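Local coordinates for dual specificity protein phosphatase 12 (Homo sapiens, PDB 4KI9) that removes phosphate from phosphotyrosine and from phosphoserine or phosphothreonine in proteins, represented here by its catalytic domain alone, at residues Gly7-Gly12 and Gly82-Val87; Gly11-Val16 and His88-Val93; Leu64-Asp69 and Lys154-Gln159; Gly92-Val97 and Lys127-Phe132. The protein carries 2 engineered substitutions. All blocks are in the same frame, centred on the assembly; numbering follows the deposited sequence.

Interaction 1 of 4, residues Gly7-Gly12 and Gly82-Val87; sequences GLYFGG and GRAVLV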
loop_
_atom_site.group_PDB
_atom_site.type_symbol
_atom_site.label_atom_id
_atom_site.label_comp_id
_atom_site.label_asym_id
_atom_site.label_seq_id
_atom_site.Cartn_x
_atom_site.Cartn_y
_atom_site.Cartn_z
ATOM N N GLY A 7 -2.399 10.046 11.316
ATOM C CA GLY A 7 -2.332 10.604 9.971
ATOM C C GLY A 7 -2.286 9.567 8.854
ATOM O O GLY A 7 -2.142 9.914 7.687
ATOM N N LEU A 8 -2.421 8.292 9.192
ATOM C CA LEU A 8 -2.323 7.247 8.168
ATOM C C LEU A 8 -3.466 6.231 8.288
ATOM O O LEU A 8 -3.578 5.511 9.287
ATOM C CB LEU A 8 -0.958 6.553 8.254
ATOM C CG LEU A 8 -0.321 5.870 7.033
ATOM C CD1 LEU A 8 0.215 4.499 7.406
ATOM C CD2 LEU A 8 -1.221 5.791 5.799
ATOM N N TYR A 9 -4.295 6.167 7.252
ATOM C CA TYR A 9 -5.518 5.372 7.278
ATOM C C TYR A 9 -5.563 4.419 6.092
ATOM O O TYR A 9 -4.959 4.687 5.051
ATOM C CB TYR A 9 -6.748 6.294 7.231
ATOM C CG TYR A 9 -6.863 7.292 8.377
ATOM C CD1 TYR A 9 -6.105 8.463 8.399
ATOM C CD2 TYR A 9 -7.750 7.068 9.426
ATOM C CE1 TYR A 9 -6.220 9.378 9.444
ATOM C CE2 TYR A 9 -7.868 7.965 10.471
ATOM C CZ TYR A 9 -7.108 9.115 10.478
ATOM O OH TYR A 9 -7.246 9.999 11.521
ATOM N N PHE A 10 -6.271 3.300 6.246
ATOM C CA PHE A 10 -6.550 2.435 5.110
ATOM C C PHE A 10 -7.981 1.911 5.166
ATOM O O PHE A 10 -8.596 1.874 6.232
ATOM C CB PHE A 10 -5.528 1.297 4.982
ATOM C CG PHE A 10 -5.803 0.109 5.872
ATOM C CD1 PHE A 10 -5.369 0.096 7.185
ATOM C CD2 PHE A 10 -6.466 -1.008 5.382
ATOM C CE1 PHE A 10 -5.609 -1.002 8.007
ATOM C CE2 PHE A 10 -6.715 -2.111 6.203
ATOM C CZ PHE A 10 -6.283 -2.104 7.512
ATOM N N GLY A 11 -8.520 1.527 4.015
ATOM C CA GLY A 11 -9.894 1.056 3.956
ATOM C C GLY A 11 -10.258 0.575 2.570
ATOM O O GLY A 11 -9.389 0.430 1.712
ATOM N N GLY A 12 -11.543 0.314 2.354
ATOM C CA GLY A 12 -12.020 -0.163 1.071
ATOM C C GLY A 12 -12.769 0.908 0.303
ATOM O O GLY A 12 -12.617 2.095 0.575
ATOM N N GLY A 82 2.972 16.752 6.769
ATOM C CA GLY A 82 1.888 16.911 7.733
ATOM C C GLY A 82 0.490 16.669 7.176
ATOM O O GLY A 82 -0.492 17.126 7.753
ATOM N N ARG A 83 0.389 15.953 6.056
ATOM C CA ARG A 83 -0.912 15.623 5.468
ATOM C C ARG A 83 -1.395 14.253 5.949
ATOM O O ARG A 83 -0.596 13.319 6.088
ATOM C CB ARG A 83 -0.838 15.641 3.932
ATOM C CG ARG A 83 -0.404 16.977 3.366
ATOM C CD ARG A 83 -0.209 16.959 1.847
ATOM N NE ARG A 83 0.371 18.235 1.433
ATOM C CZ ARG A 83 1.540 18.382 0.811
ATOM N NH1 ARG A 83 1.969 19.602 0.511
ATOM N NH2 ARG A 83 2.272 17.327 0.477
ATOM N N ALA A 84 -2.693 14.127 6.218
ATOM C CA ALA A 84 -3.273 12.808 6.510
ATOM C C ALA A 84 -3.529 12.052 5.214
ATOM O O ALA A 84 -4.008 12.630 4.226
ATOM C CB ALA A 84 -4.560 12.933 7.307
ATOM N N VAL A 85 -3.229 10.757 5.235
ATOM C CA VAL A 85 -3.249 9.921 4.041
ATOM C C VAL A 85 -4.253 8.766 4.149
ATOM O O VAL A 85 -4.336 8.097 5.180
ATOM C CB VAL A 85 -1.846 9.307 3.803
ATOM C CG1 VAL A 85 -1.871 8.312 2.651
ATOM C CG2 VAL A 85 -0.843 10.392 3.539
ATOM N N LEU A 86 -5.011 8.538 3.080
ATOM C CA LEU A 86 -5.837 7.337 2.958
ATOM C C LEU A 86 -5.259 6.447 1.867
ATOM O O LEU A 86 -4.995 6.913 0.757
ATOM C CB LEU A 86 -7.275 7.714 2.588
ATOM C CG LEU A 86 -8.183 6.515 2.247
ATOM C CD1 LEU A 86 -8.370 5.577 3.450
ATOM C CD2 LEU A 86 -9.534 6.971 1.696
ATOM N N VAL A 87 -5.044 5.175 2.183
ATOM C CA VAL A 87 -4.689 4.182 1.164
ATOM C C VAL A 87 -5.878 3.255 1.046
ATOM O O VAL A 87 -6.288 2.642 2.039
ATOM C CB VAL A 87 -3.473 3.323 1.574
ATOM C CG1 VAL A 87 -3.192 2.272 0.500
ATOM C CG2 VAL A 87 -2.249 4.196 1.804
#

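Interaction 2 of 4, residues Gly11-Val16 and His88-Val93; sequences GGAAAV and HSHAGV. Engineered in segment 88-93: Ser89 (natural residue Cys). With PO4 (phosphate ion), chain B.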
loop_
_atom_site.group_PDB
_atom_site.type_symbol
_atom_site.label_atom_id
_atom_site.label_comp_id
_atom_site.label_asym_id
_atom_site.label_seq_id
_atom_site.Cartn_x
_atom_site.Cartn_y
_atom_site.Cartn_z
ATOM N N GLY A 11 -8.520 1.527 4.015
ATOM C CA GLY A 11 -9.894 1.056 3.956
ATOM C C GLY A 11 -10.258 0.575 2.570
ATOM O O GLY A 11 -9.389 0.430 1.712
ATOM N N GLY A 12 -11.543 0.314 2.354
ATOM C CA GLY A 12 -12.020 -0.163 1.071
ATOM C C GLY A 12 -12.769 0.908 0.303
ATOM O O GLY A 12 -12.617 2.095 0.575
ATOM N N ALA A 13 -13.580 0.482 -0.660
ATOM C CA ALA A 13 -14.354 1.401 -1.488
ATOM C C ALA A 13 -15.274 2.297 -0.659
ATOM O O ALA A 13 -15.568 3.423 -1.058
ATOM C CB ALA A 13 -15.162 0.626 -2.525
ATOM N N ALA A 14 -15.728 1.789 0.483
ATOM C CA ALA A 14 -16.591 2.555 1.376
ATOM C C ALA A 14 -15.914 3.850 1.805
ATOM O O ALA A 14 -16.523 4.916 1.769
ATOM C CB ALA A 14 -16.971 1.727 2.594
ATOM N N ALA A 15 -14.643 3.745 2.185
ATOM C CA ALA A 15 -13.880 4.877 2.703
ATOM C C ALA A 15 -13.890 6.089 1.773
ATOM O O ALA A 15 -13.922 7.229 2.231
ATOM C CB ALA A 15 -12.446 4.453 3.018
ATOM N N VAL A 16 -13.874 5.842 0.470
ATOM C CA VAL A 16 -13.863 6.937 -0.491
ATOM C C VAL A 16 -15.267 7.383 -0.884
ATOM O O VAL A 16 -15.459 8.516 -1.318
ATOM C CB VAL A 16 -13.038 6.595 -1.755
ATOM C CG1 VAL A 16 -11.577 7.008 -1.575
ATOM C CG2 VAL A 16 -13.145 5.117 -2.082
ATOM N N HIS A 88 -6.471 3.158 -0.136
ATOM C CA HIS A 88 -7.650 2.298 -0.267
ATOM C C HIS A 88 -7.618 1.388 -1.486
ATOM O O HIS A 88 -7.027 1.720 -2.520
ATOM C CB HIS A 88 -8.941 3.127 -0.287
ATOM C CG HIS A 88 -9.237 3.744 -1.620
ATOM N ND1 HIS A 88 -10.073 3.155 -2.538
ATOM C CD2 HIS A 88 -8.798 4.892 -2.192
ATOM C CE1 HIS A 88 -10.146 3.914 -3.619
ATOM N NE2 HIS A 88 -9.382 4.974 -3.434
ATOM N N SER A 89 -8.267 0.233 -1.339
ATOM C CA SER A 89 -8.522 -0.688 -2.436
ATOM C C SER A 89 -10.043 -0.837 -2.594
ATOM O O SER A 89 -10.785 0.096 -2.301
ATOM C CB SER A 89 -7.864 -2.037 -2.144
ATOM O OG SER A 89 -8.102 -2.456 -0.807
ATOM N N HIS A 90 -10.512 -1.990 -3.061
ATOM C CA HIS A 90 -11.958 -2.215 -3.123
ATOM C C HIS A 90 -12.522 -2.778 -1.814
ATOM O O HIS A 90 -13.498 -2.255 -1.278
ATOM C CB HIS A 90 -12.354 -3.116 -4.296
ATOM C CG HIS A 90 -13.837 -3.299 -4.429
ATOM N ND1 HIS A 90 -14.471 -4.489 -4.144
ATOM C CD2 HIS A 90 -14.811 -2.431 -4.792
ATOM C CE1 HIS A 90 -15.772 -4.349 -4.336
ATOM N NE2 HIS A 90 -16.004 -3.111 -4.728
ATOM N N ALA A 91 -11.908 -3.835 -1.295
ATOM C CA ALA A 91 -12.408 -4.466 -0.073
ATOM C C ALA A 91 -11.727 -3.975 1.204
ATOM O O ALA A 91 -12.244 -4.181 2.299
ATOM C CB ALA A 91 -12.314 -5.985 -0.176
ATOM N N GLY A 92 -10.578 -3.317 1.066
ATOM C CA GLY A 92 -9.779 -2.928 2.217
ATOM C C GLY A 92 -9.091 -4.100 2.896
ATOM O O GLY A 92 -8.857 -4.073 4.105
ATOM N N VAL A 93 -8.733 -5.117 2.113
ATOM C CA VAL A 93 -8.269 -6.394 2.665
ATOM C C VAL A 93 -6.918 -6.896 2.115
ATOM O O VAL A 93 -6.145 -7.527 2.838
ATOM C CB VAL A 93 -9.369 -7.476 2.470
ATOM C CG1 VAL A 93 -8.791 -8.873 2.477
ATOM C CG2 VAL A 93 -10.448 -7.319 3.525
HETATM P P PO4 B . -8.758 -5.726 -2.084
HETATM O O1 PO4 B . -9.815 -4.987 -2.871
HETATM O O2 PO4 B . -7.473 -5.769 -2.868
HETATM O O3 PO4 B . -8.552 -5.082 -0.736
HETATM O O4 PO4 B . -9.204 -7.160 -1.887
#

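Interaction 3 of 4, residues Leu64-Asp69 and Lys154-Gln159; sequences LLSHLD and KQYRLQ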
loop_
_atom_site.group_PDB
_atom_site.type_symbol
_atom_site.label_atom_id
_atom_site.label_comp_id
_atom_site.label_asym_id
_atom_site.label_seq_id
_atom_site.Cartn_x
_atom_site.Cartn_y
_atom_site.Cartn_z
ATOM N N LEU A 64 2.698 -5.903 -7.840
ATOM C CA LEU A 64 2.692 -4.728 -6.981
ATOM C C LEU A 64 4.115 -4.308 -6.640
ATOM O O LEU A 64 4.401 -3.115 -6.437
ATOM C CB LEU A 64 1.947 -5.020 -5.683
ATOM C CG LEU A 64 0.480 -4.628 -5.529
ATOM C CD1 LEU A 64 0.166 -4.603 -4.057
ATOM C CD2 LEU A 64 0.182 -3.281 -6.163
ATOM N N LEU A 65 5.003 -5.294 -6.559
ATOM C CA LEU A 65 6.395 -5.073 -6.135
ATOM C C LEU A 65 7.067 -3.899 -6.846
ATOM O O LEU A 65 7.727 -3.081 -6.209
ATOM C CB LEU A 65 7.227 -6.352 -6.335
ATOM C CG LEU A 65 8.725 -6.275 -6.003
ATOM C CD1 LEU A 65 8.947 -5.810 -4.562
ATOM C CD2 LEU A 65 9.374 -7.653 -6.193
ATOM N N SER A 66 6.886 -3.818 -8.163
ATOM C CA SER A 66 7.537 -2.805 -8.981
ATOM C C SER A 66 7.054 -1.390 -8.654
ATOM O O SER A 66 7.755 -0.422 -8.927
ATOM C CB SER A 66 7.319 -3.109 -10.471
ATOM O OG SER A 66 7.955 -4.336 -10.828
ATOM N N HIS A 67 5.867 -1.284 -8.055
ATOM C CA HIS A 67 5.273 0.017 -7.702
ATOM C C HIS A 67 5.454 0.448 -6.244
ATOM O O HIS A 67 5.025 1.545 -5.861
ATOM C CB HIS A 67 3.775 0.009 -8.027
ATOM C CG HIS A 67 3.484 -0.312 -9.451
ATOM N ND1 HIS A 67 3.329 -1.605 -9.903
ATOM C CD2 HIS A 67 3.380 0.482 -10.542
ATOM C CE1 HIS A 67 3.102 -1.588 -11.203
ATOM N NE2 HIS A 67 3.129 -0.335 -11.617
ATOM N N LEU A 68 6.084 -0.398 -5.432
ATOM C CA LEU A 68 6.132 -0.165 -3.993
ATOM C C LEU A 68 6.928 1.071 -3.578
ATOM O O LEU A 68 6.510 1.785 -2.680
ATOM C CB LEU A 68 6.646 -1.405 -3.226
ATOM C CG LEU A 68 5.744 -2.642 -3.234
ATOM C CD1 LEU A 68 6.403 -3.827 -2.467
ATOM C CD2 LEU A 68 4.351 -2.303 -2.687
ATOM N N ASP A 69 8.083 1.313 -4.191
ATOM C CA ASP A 69 8.838 2.509 -3.846
ATOM C C ASP A 69 8.069 3.798 -4.190
ATOM O O ASP A 69 8.093 4.734 -3.411
ATOM C CB ASP A 69 10.224 2.514 -4.483
ATOM C CG ASP A 69 11.231 1.627 -3.724
ATOM O OD1 ASP A 69 12.286 1.318 -4.297
ATOM O OD2 ASP A 69 10.974 1.242 -2.567
ATOM N N LYS A 154 15.445 -9.216 -11.133
ATOM C CA LYS A 154 15.472 -9.734 -12.495
ATOM C C LYS A 154 14.796 -11.097 -12.568
ATOM O O LYS A 154 14.001 -11.342 -13.469
ATOM C CB LYS A 154 16.901 -9.785 -13.038
ATOM C CG LYS A 154 17.500 -8.401 -13.266
ATOM C CD LYS A 154 18.995 -8.463 -13.494
ATOM C CE LYS A 154 19.557 -7.063 -13.679
ATOM N NZ LYS A 154 21.047 -7.048 -13.631
ATOM N N GLN A 155 15.096 -11.978 -11.612
ATOM C CA GLN A 155 14.485 -13.308 -11.619
ATOM C C GLN A 155 12.968 -13.202 -11.456
ATOM O O GLN A 155 12.210 -13.906 -12.116
ATOM C CB GLN A 155 15.079 -14.198 -10.519
ATOM C CG GLN A 155 14.570 -15.617 -10.566
ATOM C CD GLN A 155 15.078 -16.377 -11.782
ATOM O OE1 GLN A 155 16.059 -15.977 -12.413
ATOM N NE2 GLN A 155 14.404 -17.476 -12.121
ATOM N N TYR A 156 12.532 -12.311 -10.576
ATOM C CA TYR A 156 11.113 -12.075 -10.348
ATOM C C TYR A 156 10.378 -11.614 -11.614
ATOM O O TYR A 156 9.257 -12.055 -11.884
ATOM C CB TYR A 156 10.960 -11.018 -9.252
ATOM C CG TYR A 156 9.580 -10.421 -9.107
ATOM C CD1 TYR A 156 9.277 -9.165 -9.642
ATOM C CD2 TYR A 156 8.592 -11.082 -8.393
ATOM C CE1 TYR A 156 8.008 -8.604 -9.490
ATOM C CE2 TYR A 156 7.324 -10.526 -8.231
ATOM C CZ TYR A 156 7.045 -9.286 -8.778
ATOM O OH TYR A 156 5.794 -8.736 -8.611
ATOM N N ARG A 157 10.997 -10.715 -12.375
ATOM C CA ARG A 157 10.383 -10.218 -13.610
ATOM C C ARG A 157 10.380 -11.276 -14.730
ATOM O O ARG A 157 9.444 -11.360 -15.519
ATOM C CB ARG A 157 11.051 -8.917 -14.073
ATOM C CG ARG A 157 10.762 -7.681 -13.182
ATOM C CD ARG A 157 9.286 -7.288 -13.136
ATOM N NE ARG A 157 8.681 -7.343 -14.464
ATOM C CZ ARG A 157 7.393 -7.577 -14.701
ATOM N NH1 ARG A 157 6.540 -7.755 -13.695
ATOM N NH2 ARG A 157 6.955 -7.645 -15.955
ATOM N N LEU A 158 11.421 -12.091 -14.800
ATOM C CA LEU A 158 11.418 -13.207 -15.741
ATOM C C LEU A 158 10.263 -14.150 -15.417
ATOM O O LEU A 158 9.579 -14.640 -16.318
ATOM C CB LEU A 158 12.745 -13.978 -15.709
ATOM C CG LEU A 158 14.010 -13.258 -16.173
ATOM C CD1 LEU A 158 15.216 -14.153 -15.992
ATOM C CD2 LEU A 158 13.852 -12.860 -17.642
ATOM N N GLN A 159 10.046 -14.411 -14.130
ATOM C CA GLN A 159 8.963 -15.308 -13.725
ATOM C C GLN A 159 7.604 -14.701 -14.042
ATOM O O GLN A 159 6.690 -15.397 -14.474
ATOM C CB GLN A 159 9.075 -15.659 -12.235
ATOM C CG GLN A 159 10.352 -16.446 -11.929
ATOM C CD GLN A 159 10.465 -16.892 -10.482
ATOM O OE1 GLN A 159 11.536 -17.303 -10.034
ATOM N NE2 GLN A 159 9.360 -16.822 -9.747
#

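Interaction 4 of 4, residues Gly92-Val97 and Lys127-Phe132; sequences GVSRSV and KMNEGF. With PO4 (phosphate ion), chain B.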
loop_
_atom_site.group_PDB
_atom_site.type_symbol
_atom_site.label_atom_id
_atom_site.label_comp_id
_atom_site.label_asym_id
_atom_site.label_seq_id
_atom_site.Cartn_x
_atom_site.Cartn_y
_atom_site.Cartn_z
ATOM N N GLY A 92 -10.578 -3.317 1.066
ATOM C CA GLY A 92 -9.779 -2.928 2.217
ATOM C C GLY A 92 -9.091 -4.100 2.896
ATOM O O GLY A 92 -8.857 -4.073 4.105
ATOM N N VAL A 93 -8.733 -5.117 2.113
ATOM C CA VAL A 93 -8.269 -6.394 2.665
ATOM C C VAL A 93 -6.918 -6.896 2.115
ATOM O O VAL A 93 -6.145 -7.527 2.838
ATOM C CB VAL A 93 -9.369 -7.476 2.470
ATOM C CG1 VAL A 93 -8.791 -8.873 2.477
ATOM C CG2 VAL A 93 -10.448 -7.319 3.525
ATOM N N SER A 94 -6.619 -6.588 0.854
ATOM C CA SER A 94 -5.447 -7.163 0.187
ATOM C C SER A 94 -4.513 -6.116 -0.448
ATOM O O SER A 94 -3.404 -5.914 0.016
ATOM C CB SER A 94 -5.881 -8.184 -0.860
ATOM O OG SER A 94 -4.766 -8.747 -1.527
ATOM N N ARG A 95 -4.960 -5.458 -1.507
ATOM C CA ARG A 95 -4.106 -4.482 -2.198
ATOM C C ARG A 95 -3.665 -3.316 -1.297
ATOM O O ARG A 95 -2.483 -2.963 -1.237
ATOM C CB ARG A 95 -4.806 -3.957 -3.451
ATOM C CG ARG A 95 -4.871 -4.958 -4.615
ATOM C CD ARG A 95 -5.853 -4.487 -5.704
ATOM N NE ARG A 95 -7.244 -4.676 -5.299
ATOM C CZ ARG A 95 -8.295 -4.548 -6.107
ATOM N NH1 ARG A 95 -8.120 -4.233 -7.382
ATOM N NH2 ARG A 95 -9.526 -4.750 -5.638
ATOM N N SER A 96 -4.614 -2.721 -0.585
ATOM C CA SER A 96 -4.294 -1.590 0.280
ATOM C C SER A 96 -3.471 -2.074 1.475
ATOM O O SER A 96 -2.540 -1.405 1.912
ATOM C CB SER A 96 -5.585 -0.933 0.748
ATOM O OG SER A 96 -6.437 -1.912 1.318
ATOM N N VAL A 97 -3.814 -3.253 1.989
ATOM C CA VAL A 97 -3.065 -3.882 3.069
ATOM C C VAL A 97 -1.593 -4.122 2.705
ATOM O O VAL A 97 -0.704 -3.845 3.503
ATOM C CB VAL A 97 -3.736 -5.218 3.499
ATOM C CG1 VAL A 97 -2.825 -6.011 4.407
ATOM C CG2 VAL A 97 -5.067 -4.931 4.194
ATOM N N LYS A 127 -5.999 -9.611 4.896
ATOM C CA LYS A 127 -5.488 -10.838 4.310
ATOM C C LYS A 127 -5.061 -10.546 2.879
ATOM O O LYS A 127 -5.868 -10.643 1.951
ATOM C CB LYS A 127 -6.583 -11.911 4.332
ATOM C CG LYS A 127 -6.179 -13.273 3.773
ATOM C CD LYS A 127 -7.348 -14.246 3.873
ATOM C CE LYS A 127 -7.145 -15.484 3.010
ATOM N NZ LYS A 127 -8.447 -16.025 2.499
ATOM N N MET A 128 -3.807 -10.148 2.693
ATOM C CA MET A 128 -3.322 -9.888 1.344
ATOM C C MET A 128 -3.174 -11.228 0.656
ATOM O O MET A 128 -2.919 -12.227 1.314
ATOM C CB MET A 128 -1.991 -9.131 1.363
ATOM C CG MET A 128 -0.802 -9.955 1.829
ATOM S SD MET A 128 0.718 -8.986 1.848
ATOM C CE MET A 128 0.405 -7.918 3.248
ATOM N N ASN A 129 -3.352 -11.258 -0.658
ATOM C CA ASN A 129 -3.177 -12.496 -1.396
ATOM C C ASN A 129 -1.737 -12.990 -1.293
ATOM O O ASN A 129 -0.823 -12.244 -0.940
ATOM C CB ASN A 129 -3.680 -12.392 -2.853
ATOM C CG ASN A 129 -2.739 -11.618 -3.770
ATOM O OD1 ASN A 129 -1.599 -12.023 -3.991
ATOM N ND2 ASN A 129 -3.236 -10.515 -4.348
ATOM N N GLU A 130 -1.557 -14.262 -1.595
ATOM C CA GLU A 130 -0.305 -14.952 -1.366
ATOM C C GLU A 130 0.824 -14.425 -2.229
ATOM O O GLU A 130 1.984 -14.448 -1.818
ATOM C CB GLU A 130 -0.504 -16.459 -1.599
ATOM C CG GLU A 130 -1.165 -16.822 -2.946
ATOM C CD GLU A 130 -2.679 -16.543 -3.008
ATOM O OE1 GLU A 130 -3.306 -16.900 -4.031
ATOM O OE2 GLU A 130 -3.244 -15.965 -2.049
ATOM N N GLY A 131 0.482 -13.971 -3.429
ATOM C CA GLY A 131 1.433 -13.291 -4.296
ATOM C C GLY A 131 2.000 -12.017 -3.677
ATOM O O GLY A 131 3.201 -11.757 -3.767
ATOM N N PHE A 132 1.142 -11.218 -3.052
ATOM C CA PHE A 132 1.598 -9.989 -2.410
ATOM C C PHE A 132 2.532 -10.286 -1.228
ATOM O O PHE A 132 3.527 -9.590 -1.028
ATOM C CB PHE A 132 0.417 -9.096 -1.991
ATOM C CG PHE A 132 -0.404 -8.572 -3.152
ATOM C CD1 PHE A 132 0.099 -8.585 -4.446
ATOM C CD2 PHE A 132 -1.684 -8.077 -2.946
ATOM C CE1 PHE A 132 -0.650 -8.106 -5.516
ATOM C CE2 PHE A 132 -2.445 -7.593 -4.004
ATOM C CZ PHE A 132 -1.927 -7.609 -5.296
HETATM P P PO4 B . -8.758 -5.726 -2.084
HETATM O O1 PO4 B . -9.815 -4.987 -2.871
HETATM O O2 PO4 B . -7.473 -5.769 -2.868
HETATM O O3 PO4 B . -8.552 -5.082 -0.736
HETATM O O4 PO4 B . -9.204 -7.160 -1.887
#

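Interaction 1 of 4, residues Gly7-Gly12 and Gly82-Val87
Tyr9 and Val85 illustrate how a parallel ladder is assembled, a residue on one strand bonding to two on the other. Tyr9 N donates to Val85 O at 2.8 Å, while Tyr9 O accepts from Val87 N at 2.9 Å. The same step recurs at the ends of the pairing: Val85 N reaches Gly7 O at 2.8 Å, and Gly11 N meets Val87 O in a longer bond of 3.2 Å. Val87 O also receives the CA-H of Phe10, with 3.1 Å between Phe10 CA and that oxygen.

Side chains meet on both faces of the ladder. Leu8 and Val85 run alongside each other off the same face, Leu8 CD2 resting 4.1 Å from Val85 CG1. On the reverse face Leu86 CD1 is 4.2 Å from Tyr9 CB and also reaches Phe10 CA. The Tyr9 ring turns an edge to Val85 O, which lies in the ring plane. Phe10 behaves differently: with CG set between its backbone N and carbonyl carbon (chi1 82°), its ring leads off from the neighbouring strand.

The short axes of the two strands, both running the same way, cross at 21°. In the mixed sheet, strand 2-5 runs antiparallel along the far side of strand 8-11, and strand 27-34 flanks strand 84-88. The face bearing Leu8, Phe10, Val85 and Val87 packs on Ile75 of helix 68-80 and on Val97 and Ile100 of helix 95-108; Tyr9 and Leu86 instead meet Ile27 and Met1.

Interaction 2 of 4, residues Gly11-Val16 and His88-Val93
His88 swings its ring against Val16 because CG stands between the backbone N and the carbonyl carbon (chi1 80°). Val16 CG1 then sits over one face, 3.7 Å from the ring centroid and displaced toward the rim, with CG2 beside CE1, a CH-pi contact in which the two side chains cross at about a right angle. Both ring nitrogens are engaged: His88 ND1 donates to Ser89 O at 3.1 Å, and NE2 is hydrogen-bonded to Thr32 OG1. Replacing His88 with an alanine would probably leave Ser89 O and Thr32 OG1 without these partners and open a gap beneath Val16.

Backbone bonds join the loop to the end of strand 8-11 and the start of helix 13-17. Ser89 N donates to Gly11 O at 3.3 Å and Ala13 N to His90 O at 2.8 Å, the latter nearly straight at the hydrogen (169°). Gly12 CA and Gly92 CA pass only 3.7 Å apart, and a beta carbon on either would clash with the other segment.

Beyond them lies a phosphate probably taken from the crystallisation liquor. Ser89, engineered in place of the natural cysteine, bonds through OG to phosphate O3 at 2.7 Å and also to Ser96 OG; Ala91 N holds O1 and Val93 N holds O3, each at 2.9 Å. Amide N-H groups of this phosphate-binding loop thus converge on the anion, which is likely to stabilise negative charge on a substrate phosphate.

Interaction 3 of 4, residues Leu64-Asp69 and Lys154-Gln159
Leu65 and Tyr156 provide the apolar part of this contact, a CH-pi interaction with nearly axial geometry. Leu65 CD2 stands over the centre of the Tyr156 ring, 3.7 Å from the centroid and 10° off the ring normal. The two side chains run antiparallel alongside each other, which brings Leu65 CB to 3.6 Å from Tyr156 OH. With Tyr156 CG anti to the backbone nitrogen (chi1 167°), the ring extends from its helix across the turn that precedes helix 68-80.

The fold element joined here is helix 151-160, near the C-terminus of the chain, which docks on the entrance to helix 68-80. That entrance is a turn closed by the bond from His67 N to Leu64 O, 2.8 Å long; Gln135 OE1 of helix 130-141 accepts from Leu64 N and Leu65 N.

Polar groups meet through a third party, since no hydrogen bond passes directly between the segments. Asp63 joins Tyr156, Ser66 and Arg157: its OD1 is hydrogen-bonded to Tyr156 OH, and its OD2 to Ser66 OG, which is shared with Tyr153 OH, and, in a salt bridge, to Arg157 NH1. An alanine in place of Tyr156 is likely to leave Asp63 OD1 without this hydroxyl partner and Leu65 CD2 without the ring beneath it. Ser66 OG lies at the ring edge, near its plane, and 4.0 Å from Arg157 CD, whose chain bends twice on the way to Asp63.

Interaction 4 of 4, residues Gly92-Val97 and Lys127-Phe132
Phe132 overlaps the aliphatic part of Arg95, its CE2 lying 3.6 Å from Arg95 CG, with the ring and guanidinium planes 27° apart. Asn129 ND2 stands 3.0 Å above one face of the same ring, toward its rim.

Ser94 is the polar link. Its OG, extended away from the backbone nitrogen (chi1 180°), accepts from Asn129 N at 3.0 Å. Asp58 OD1 joins this link from outside, bonded to both Ser94 OG and Asn129 ND2. Asn129 is the N-cap of helix 130-141, its OD1 accepting from Phe132 N at 3.0 Å. Nearby, Lys127 N bonds to Val93 O at 2.9 Å, and the buried Val97 and Met128 touch, CG1 to CE, at 3.9 Å.

Arg95 and Ser94, which touch the second segment, also bind the phosphate. Arg95, its chain bent at chi3, presents the edge of its guanidinium with the phosphorus in plane: NE donates to phosphate O2 at 2.7 Å and NH2 to O1 at 2.8 Å. The remaining nitrogen, NH1, is bonded to Ala56 O, which should limit rotation of the group. Arg95 N also donates to O2, and Ser94 N to O3.

This pairing of a bidentate arginine with backbone amides at the start of helix 95-108, whose positive end would add to the attraction, is the hallmark of the P-loop of protein tyrosine phosphatases, where the signature arginine binds the substrate phosphate.

Interactions 1, 2 and 4 follow one another along a single path: strand 84-88 runs in the sheet of interaction 1, turns through the phosphate-binding loop of interaction 2 and enters helix 95-108 in interaction 4. Interactions 1 and 2 share Gly11 and Gly12, their centres about 11 Å apart; interactions 2 and 4 share Gly92 and Val93, with centres about 12 Å apart, and both touch the phosphate. Interaction 3 lies across the chain's centre, about 25 Å from interaction 1 between centres, yet Leu64 packs on Phe132, and interaction 4 is nested inside the loop closed by interaction 3. The phosphate-binding loop thus lies between the sheet, with helix 13-17, and helices 95-108 and 130-141.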